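Local coordinates for possible thiol-disulfide isomerase (Cytophaga hutchinsonii, PDB 3HCZ), which probably catalyses the reduction or exchange of disulfide bonds, as a thioredoxin-fold domain of the AhpC/TSA family, at residues A[14-19]-A[66-71]; A[36-41]-A[70-75]; A[48-53]-A[86-91]. All coordinates share one frame; numbering follows the deposited sequence.

Contact 1: residues A[14-19]-A[66-71]; sequences LYMTDT and QVYAAN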
# COMPACT_ATOMS: atom_id res chain seq x y z
N LEU A 14 3.58 -8.25 6.43
CA LEU A 14 2.54 -8.91 5.61
C LEU A 14 3.23 -9.99 4.78
O LEU A 14 4.24 -9.72 4.12
CB LEU A 14 1.87 -7.89 4.67
CG LEU A 14 1.03 -6.86 5.45
CD1 LEU A 14 0.70 -5.66 4.54
CD2 LEU A 14 -0.25 -7.52 5.84
N TYR A 15 2.69 -11.19 4.81
CA TYR A 15 3.30 -12.33 4.12
C TYR A 15 2.46 -12.65 2.89
O TYR A 15 1.99 -13.78 2.70
CB TYR A 15 3.38 -13.54 5.09
CG TYR A 15 4.21 -13.29 6.32
CD1 TYR A 15 5.57 -13.59 6.34
CD2 TYR A 15 3.64 -12.77 7.49
CE1 TYR A 15 6.37 -13.37 7.47
CE2 TYR A 15 4.44 -12.51 8.63
CZ TYR A 15 5.78 -12.84 8.62
OH TYR A 15 6.55 -12.64 9.74
N MSE A 16 2.28 -11.63 2.04
CA MSE A 16 1.37 -11.75 0.90
C MSE A 16 2.13 -12.16 -0.37
O MSE A 16 3.37 -12.25 -0.36
CB MSE A 16 0.56 -10.45 0.72
CG MSE A 16 -0.30 -10.19 1.98
SE MSE A 16 -1.16 -8.44 1.98
CE MSE A 16 -2.43 -8.75 0.48
N THR A 17 1.37 -12.44 -1.43
CA THR A 17 1.98 -13.01 -2.62
C THR A 17 1.68 -12.13 -3.83
O THR A 17 0.61 -11.51 -3.90
CB THR A 17 1.47 -14.44 -2.89
OG1 THR A 17 0.04 -14.46 -2.90
CG2 THR A 17 1.96 -15.40 -1.79
N ASP A 18 2.60 -12.11 -4.80
CA ASP A 18 2.44 -11.25 -5.99
C ASP A 18 1.50 -11.92 -7.02
O ASP A 18 0.87 -12.93 -6.71
CB ASP A 18 3.82 -10.85 -6.56
CG ASP A 18 4.59 -12.02 -7.17
OD1 ASP A 18 3.98 -13.09 -7.46
OD2 ASP A 18 5.84 -11.89 -7.38
N THR A 19 1.39 -11.33 -8.21
CA THR A 19 0.44 -11.81 -9.24
C THR A 19 0.83 -13.18 -9.80
O THR A 19 0.04 -13.81 -10.50
CB THR A 19 0.27 -10.79 -10.39
OG1 THR A 19 1.55 -10.46 -10.94
CG2 THR A 19 -0.39 -9.51 -9.87
N GLN A 66 7.98 2.70 -3.46
CA GLN A 66 7.20 1.55 -3.94
C GLN A 66 5.78 1.62 -3.34
O GLN A 66 5.60 2.12 -2.21
CB GLN A 66 7.91 0.21 -3.59
CG GLN A 66 7.14 -1.08 -4.04
CD GLN A 66 6.92 -1.11 -5.53
OE1 GLN A 66 5.98 -0.49 -6.03
NE2 GLN A 66 7.81 -1.80 -6.26
N VAL A 67 4.79 1.10 -4.07
CA VAL A 67 3.46 0.87 -3.49
C VAL A 67 3.28 -0.65 -3.30
O VAL A 67 3.43 -1.44 -4.25
CB VAL A 67 2.31 1.40 -4.37
CG1 VAL A 67 0.92 1.06 -3.73
CG2 VAL A 67 2.44 2.93 -4.62
N TYR A 68 3.02 -1.02 -2.04
CA TYR A 68 2.70 -2.39 -1.68
C TYR A 68 1.19 -2.38 -1.76
O TYR A 68 0.49 -1.98 -0.78
CB TYR A 68 3.23 -2.68 -0.26
CG TYR A 68 3.26 -4.17 0.09
CD1 TYR A 68 4.36 -4.96 -0.28
CD2 TYR A 68 2.24 -4.74 0.83
CE1 TYR A 68 4.41 -6.32 0.05
CE2 TYR A 68 2.28 -6.12 1.19
CZ TYR A 68 3.36 -6.89 0.78
OH TYR A 68 3.38 -8.24 1.12
N ALA A 69 0.66 -2.75 -2.95
CA ALA A 69 -0.75 -2.60 -3.22
C ALA A 69 -1.42 -3.90 -2.75
O ALA A 69 -1.40 -4.92 -3.47
CB ALA A 69 -1.05 -2.30 -4.70
N ALA A 70 -1.93 -3.86 -1.53
CA ALA A 70 -2.42 -5.07 -0.81
C ALA A 70 -3.92 -5.24 -1.10
O ALA A 70 -4.77 -4.62 -0.46
CB ALA A 70 -2.15 -4.92 0.69
N ASN A 71 -4.23 -6.06 -2.10
CA ASN A 71 -5.60 -6.34 -2.38
C ASN A 71 -6.15 -7.30 -1.30
O ASN A 71 -5.49 -8.27 -0.95
CB ASN A 71 -5.72 -6.92 -3.78
CG ASN A 71 -7.11 -7.35 -4.09
OD1 ASN A 71 -7.52 -8.46 -3.74
ND2 ASN A 71 -7.86 -6.48 -4.78
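M16, a selenomethionine in the deposited protein, meets Y68, A70 and N71 through CB, SE and CE. It starts at CB, which lies 3.6 Å from Y68 OH. CG stands anti to the carbonyl carbon (chi1 -61°), and this sends the chain inward past the tyrosine. SE then sits 4.2 Å from Y68 CE2 and 3.9 Å from A70 CB. It meets the ring at an oblique angle. A bend at chi3 (68°) turns the methyl over the strand. There CE lies 3.8 Å from A70 CB and 3.4 Å from N71 O. L14 packs against the same ring, with CD1 3.7 Å from Y68 CE2. No hydrogen bond joins the two segments, so the contact is held by packing. Y68 OH is still satisfied, because it bonds to R24 O. R24 in turn pairs with the backbone of M16, and L26 pairs with L14. The loop at 14-19 is thereby laid across strand 65-71, over the sheet face that carries Y68 and A70. An N-terminal extension lying on one face of the central sheet is consistent with the AhpC/TSA branch of the thioredoxin fold.

Contact 2: residues A[36-41]-A[70-75]; sequences LFFWDS and ANIERK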
# COMPACT_ATOMS: atom_id res chain seq x y z
N LEU A 36 1.74 1.72 1.77
CA LEU A 36 1.00 0.55 2.02
C LEU A 36 -0.44 0.87 1.63
O LEU A 36 -1.08 1.73 2.24
CB LEU A 36 1.19 0.12 3.48
CG LEU A 36 0.37 -1.05 3.96
CD1 LEU A 36 0.49 -2.32 3.02
CD2 LEU A 36 0.90 -1.35 5.38
N PHE A 37 -0.97 0.17 0.62
CA PHE A 37 -2.32 0.53 0.08
C PHE A 37 -3.29 -0.65 0.03
O PHE A 37 -3.16 -1.53 -0.82
CB PHE A 37 -2.13 1.18 -1.31
CG PHE A 37 -3.37 1.71 -1.91
CD1 PHE A 37 -4.02 2.84 -1.38
CD2 PHE A 37 -3.92 1.08 -3.03
CE1 PHE A 37 -5.21 3.35 -1.99
CE2 PHE A 37 -5.10 1.57 -3.63
CZ PHE A 37 -5.73 2.71 -3.11
N PHE A 38 -4.31 -0.63 0.89
CA PHE A 38 -5.27 -1.73 0.95
C PHE A 38 -6.48 -1.36 0.11
O PHE A 38 -7.05 -0.27 0.28
CB PHE A 38 -5.71 -2.05 2.39
CG PHE A 38 -4.59 -2.45 3.31
CD1 PHE A 38 -4.23 -3.81 3.47
CD2 PHE A 38 -3.91 -1.47 4.07
CE1 PHE A 38 -3.16 -4.20 4.31
CE2 PHE A 38 -2.84 -1.85 4.96
CZ PHE A 38 -2.46 -3.21 5.07
N TRP A 39 -6.88 -2.27 -0.78
CA TRP A 39 -7.93 -1.96 -1.74
C TRP A 39 -8.66 -3.23 -2.14
O TRP A 39 -8.24 -4.36 -1.81
CB TRP A 39 -7.35 -1.23 -2.98
CG TRP A 39 -6.55 -2.12 -3.87
CD1 TRP A 39 -5.25 -2.60 -3.65
CD2 TRP A 39 -6.97 -2.66 -5.12
NE1 TRP A 39 -4.86 -3.38 -4.72
CE2 TRP A 39 -5.91 -3.44 -5.62
CE3 TRP A 39 -8.16 -2.55 -5.87
CZ2 TRP A 39 -6.00 -4.12 -6.85
CZ3 TRP A 39 -8.26 -3.22 -7.08
CH2 TRP A 39 -7.18 -3.99 -7.56
N ASP A 40 -9.80 -3.04 -2.83
CA ASP A 40 -10.70 -4.14 -3.17
C ASP A 40 -11.29 -3.82 -4.54
O ASP A 40 -11.87 -2.75 -4.74
CB ASP A 40 -11.80 -4.22 -2.09
CG ASP A 40 -12.76 -5.37 -2.28
OD1 ASP A 40 -12.80 -6.05 -3.33
OD2 ASP A 40 -13.57 -5.57 -1.34
N SER A 41 -11.12 -4.74 -5.49
CA SER A 41 -11.66 -4.50 -6.84
C SER A 41 -13.19 -4.44 -6.81
O SER A 41 -13.82 -3.78 -7.65
CB SER A 41 -11.18 -5.58 -7.82
OG SER A 41 -11.92 -6.79 -7.64
N ALA A 70 -1.93 -3.86 -1.53
CA ALA A 70 -2.42 -5.07 -0.81
C ALA A 70 -3.92 -5.24 -1.10
O ALA A 70 -4.77 -4.62 -0.46
CB ALA A 70 -2.15 -4.92 0.69
N ASN A 71 -4.23 -6.06 -2.10
CA ASN A 71 -5.60 -6.34 -2.38
C ASN A 71 -6.15 -7.30 -1.30
O ASN A 71 -5.49 -8.27 -0.95
CB ASN A 71 -5.72 -6.92 -3.78
CG ASN A 71 -7.11 -7.35 -4.09
OD1 ASN A 71 -7.52 -8.46 -3.74
ND2 ASN A 71 -7.86 -6.48 -4.78
N ILE A 72 -7.33 -6.97 -0.74
CA ILE A 72 -7.87 -7.71 0.41
C ILE A 72 -8.77 -8.90 0.05
O ILE A 72 -9.40 -9.48 0.94
CB ILE A 72 -8.58 -6.75 1.41
CG1 ILE A 72 -9.83 -6.09 0.77
CG2 ILE A 72 -7.59 -5.70 1.88
CD1 ILE A 72 -10.83 -5.57 1.78
N GLU A 73 -8.82 -9.29 -1.23
CA GLU A 73 -9.86 -10.25 -1.66
C GLU A 73 -9.39 -11.66 -1.44
O GLU A 73 -8.19 -11.89 -1.31
CB GLU A 73 -10.18 -10.06 -3.15
CG GLU A 73 -10.79 -8.67 -3.46
CD GLU A 73 -11.07 -8.48 -4.93
OE1 GLU A 73 -11.88 -9.26 -5.51
OE2 GLU A 73 -10.48 -7.57 -5.52
N ARG A 74 -10.32 -12.62 -1.43
CA ARG A 74 -9.97 -14.01 -1.13
C ARG A 74 -9.96 -14.91 -2.35
O ARG A 74 -9.90 -16.14 -2.20
CB ARG A 74 -10.90 -14.56 -0.02
CG ARG A 74 -10.78 -13.79 1.31
CD ARG A 74 -9.35 -13.99 1.89
NE ARG A 74 -9.12 -13.22 3.13
CZ ARG A 74 -7.92 -13.14 3.71
NH1 ARG A 74 -6.89 -13.84 3.21
NH2 ARG A 74 -7.76 -12.42 4.82
N LYS A 75 -10.07 -14.31 -3.54
CA LYS A 75 -9.95 -15.01 -4.82
C LYS A 75 -9.09 -14.17 -5.77
O LYS A 75 -8.99 -12.95 -5.60
CB LYS A 75 -11.31 -15.22 -5.48
CG LYS A 75 -12.28 -16.03 -4.67
CD LYS A 75 -13.63 -16.15 -5.35
CE LYS A 75 -14.64 -16.83 -4.42
NZ LYS A 75 -15.74 -17.52 -5.18
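F38 pairs with A70, and W39 with N71, in two parallel beta bridges between neighbouring strands. The ladder runs A70 N to F37 O (2.7 Å), W39 N to A70 O, and I72 N to W39 O (3.0 Å). The last two bonds flank N71 and make its bridge with W39, just before the strands give way to loops. F38 packs beside A70, with CD1 3.6 Å from A70 CB, and I72 CG2 reaches the edge of the F38 ring. W39 lies on the other face of the sheet. Its CG sits between the backbone N and the carbonyl carbon (chi1 72°), which folds the indole back over N71. N71 ND2 is above one indole face, 3.6 Å from W39 CZ2 and near the rim. The amide stands steeply to the ring, with the planes 78° apart. The same amide faces E73. N71 OD1 accepts from E73 N in an Asx turn, and N71 ND2 gives E73 OE2 a bond of 2.9 Å. S41 adds two more donors to E73 OE2: its N at 2.9 Å and its OG at 2.7 Å. The hydroxyl comes on the syn side of the carboxylate and the amide of N71 on the anti side, while S41 N comes from above the plane. Three donors therefore fix this one oxygen. D40 OD1 comes close to E73 but bonds to Q42 N. Soon after S41 comes a CGHC sequence, the CxxC motif of thioredoxins. The two strands belong to the beta-alpha-beta unit 33-39, 49-60, 65-71. Helix 77-86 covers W39 and N71 through F82 and W79, and Y107 of helix 103-107 meets F38. Strands 114-118 and 92-95 extend the sheet beyond the pair.

Contact 3: residues A[48-53]-A[86-91]; sequences QETPKL and KKIGGW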
# COMPACT_ATOMS: atom_id res chain seq x y z
N GLN A 48 -11.81 5.42 -7.85
CA GLN A 48 -10.86 6.48 -8.22
C GLN A 48 -9.48 6.48 -7.59
O GLN A 48 -8.51 6.80 -8.27
CB GLN A 48 -11.50 7.84 -8.03
CG GLN A 48 -12.65 8.02 -8.99
CD GLN A 48 -12.18 8.22 -10.42
OE1 GLN A 48 -12.32 7.34 -11.28
NE2 GLN A 48 -11.61 9.39 -10.68
N GLU A 49 -9.40 6.14 -6.31
CA GLU A 49 -8.16 6.25 -5.56
C GLU A 49 -7.08 5.37 -6.17
O GLU A 49 -5.92 5.79 -6.30
CB GLU A 49 -8.38 5.84 -4.12
CG GLU A 49 -9.28 6.79 -3.36
CD GLU A 49 -10.72 6.34 -3.30
OE1 GLU A 49 -11.13 5.49 -4.14
OE2 GLU A 49 -11.44 6.84 -2.41
N THR A 50 -7.47 4.14 -6.55
CA THR A 50 -6.47 3.18 -7.03
C THR A 50 -5.71 3.68 -8.30
O THR A 50 -4.46 3.77 -8.27
CB THR A 50 -7.07 1.74 -7.16
OG1 THR A 50 -7.58 1.34 -5.88
CG2 THR A 50 -5.98 0.71 -7.60
N PRO A 51 -6.43 4.03 -9.39
CA PRO A 51 -5.69 4.44 -10.57
C PRO A 51 -5.02 5.80 -10.40
O PRO A 51 -3.98 6.04 -11.01
CB PRO A 51 -6.78 4.50 -11.66
CG PRO A 51 -8.08 4.70 -10.88
CD PRO A 51 -7.86 3.83 -9.69
N LYS A 52 -5.61 6.68 -9.61
CA LYS A 52 -4.98 7.96 -9.37
C LYS A 52 -3.68 7.83 -8.57
O LYS A 52 -2.73 8.57 -8.81
CB LYS A 52 -5.95 8.92 -8.67
CG LYS A 52 -6.97 9.50 -9.64
CD LYS A 52 -7.95 10.42 -8.94
CE LYS A 52 -8.84 11.18 -9.91
NZ LYS A 52 -8.09 12.26 -10.64
N LEU A 53 -3.66 6.93 -7.59
CA LEU A 53 -2.43 6.63 -6.85
C LEU A 53 -1.42 6.05 -7.83
O LEU A 53 -0.22 6.33 -7.74
CB LEU A 53 -2.69 5.63 -5.71
CG LEU A 53 -1.44 5.31 -4.86
CD1 LEU A 53 -0.85 6.59 -4.19
CD2 LEU A 53 -1.73 4.22 -3.82
N LYS A 86 -7.25 -1.93 -15.87
CA LYS A 86 -6.86 -0.60 -15.46
C LYS A 86 -5.36 -0.35 -15.67
O LYS A 86 -4.89 0.78 -15.48
CB LYS A 86 -7.24 -0.37 -14.00
CG LYS A 86 -8.71 -0.68 -13.72
CD LYS A 86 -9.63 0.31 -14.39
CE LYS A 86 -9.53 1.69 -13.73
NZ LYS A 86 -10.61 2.61 -14.25
N LYS A 87 -4.60 -1.39 -16.03
CA LYS A 87 -3.17 -1.23 -16.36
C LYS A 87 -2.36 -0.69 -15.20
O LYS A 87 -1.66 0.34 -15.28
CB LYS A 87 -3.02 -0.36 -17.61
CG LYS A 87 -3.54 -1.03 -18.88
CD LYS A 87 -3.99 0.05 -19.81
CE LYS A 87 -3.28 -0.04 -21.12
NZ LYS A 87 -3.67 -1.29 -21.82
N ILE A 88 -2.49 -1.38 -14.06
CA ILE A 88 -1.75 -0.99 -12.84
C ILE A 88 -0.80 -2.11 -12.44
O ILE A 88 -0.52 -2.31 -11.26
CB ILE A 88 -2.70 -0.62 -11.67
CG1 ILE A 88 -3.66 -1.81 -11.35
CG2 ILE A 88 -3.50 0.69 -12.02
CD1 ILE A 88 -4.24 -1.77 -9.92
N GLY A 89 -0.29 -2.84 -13.43
CA GLY A 89 0.60 -3.96 -13.11
C GLY A 89 2.03 -3.60 -12.68
O GLY A 89 2.77 -4.51 -12.23
N GLY A 90 2.43 -2.33 -12.81
CA GLY A 90 3.85 -1.99 -12.64
C GLY A 90 4.34 -1.99 -11.20
O GLY A 90 5.54 -2.28 -10.93
N TRP A 91 3.45 -1.67 -10.25
CA TRP A 91 3.86 -1.61 -8.85
C TRP A 91 3.75 -2.97 -8.17
O TRP A 91 3.44 -3.96 -8.84
CB TRP A 91 3.09 -0.54 -8.08
CG TRP A 91 1.58 -0.69 -8.00
CD1 TRP A 91 0.81 -1.83 -8.12
CD2 TRP A 91 0.67 0.37 -7.68
NE1 TRP A 91 -0.54 -1.52 -7.92
CE2 TRP A 91 -0.64 -0.18 -7.64
CE3 TRP A 91 0.83 1.74 -7.45
CZ2 TRP A 91 -1.77 0.61 -7.37
CZ3 TRP A 91 -0.28 2.52 -7.16
CH2 TRP A 91 -1.57 1.96 -7.13
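L53 and T50, on the first turns of helix 49-60, meet the six-membered end of the W91 indole. L53 CG lies 3.8 Å from W91 CZ3, and CD2 is 4.0 Å from W91 CH2. The leucine crosses the indole at about a right angle. T50 offers its backbone: T50 O is 3.6 Å from W91 CH2. Its methyl goes to I88, with T50 CG2 3.8 Å from I88 CD1. With an alanine in place of L53, CG and both methyls are gone, and a gap would probably open beside CZ3 and CH2 of W91. At the outer margin P51 CG and K86 CE make a looser contact at 4.4 Å. The arrangement belongs to the thioredoxin fold, where the helix that follows the CxxC motif packs on the central sheet. Here the 86-91 loop, leading into strand 92-95, closes over one side of that helix. Further out, polar bonds to residues outside the two segments hold T50 and W91. T50 OG1 bonds to Q47 OE1, while CG2 stands anti to the backbone N and points to I88. W91 NE1 bonds to N93 OD1, and I88 O takes N93 ND2, so N93 bonds both to the backbone at I88 and to the W91 side chain. Y54 meets the W91 ring edge-to-face. Helix 77-86 ends in a Schellman motif with K87 at positive phi, and this carries the chain round to I88.

How the contacts relate
Contacts 1 and 2 use strand 65-71, contact 2 also its neighbour 33-39, and contact 3 packs against both. Contacts 1 and 2 share A70 and N71, and their centres are about 8 Å apart. L36 joins them by packing on L14 and Y68. The centre of contact 3 is about 13 Å from that of contact 1 and about 12 Å from that of contact 2. Along the chain the segments come as 14-19, 36-41, 48-53, 66-71 with 70-75, then 86-91. Loop 14-19 and helix 103-107 lie on the face of Y68, A70 and F38, helices 49-60 and 77-86 on that of F37 and W39, a layering consistent with a thioredoxin-like domain.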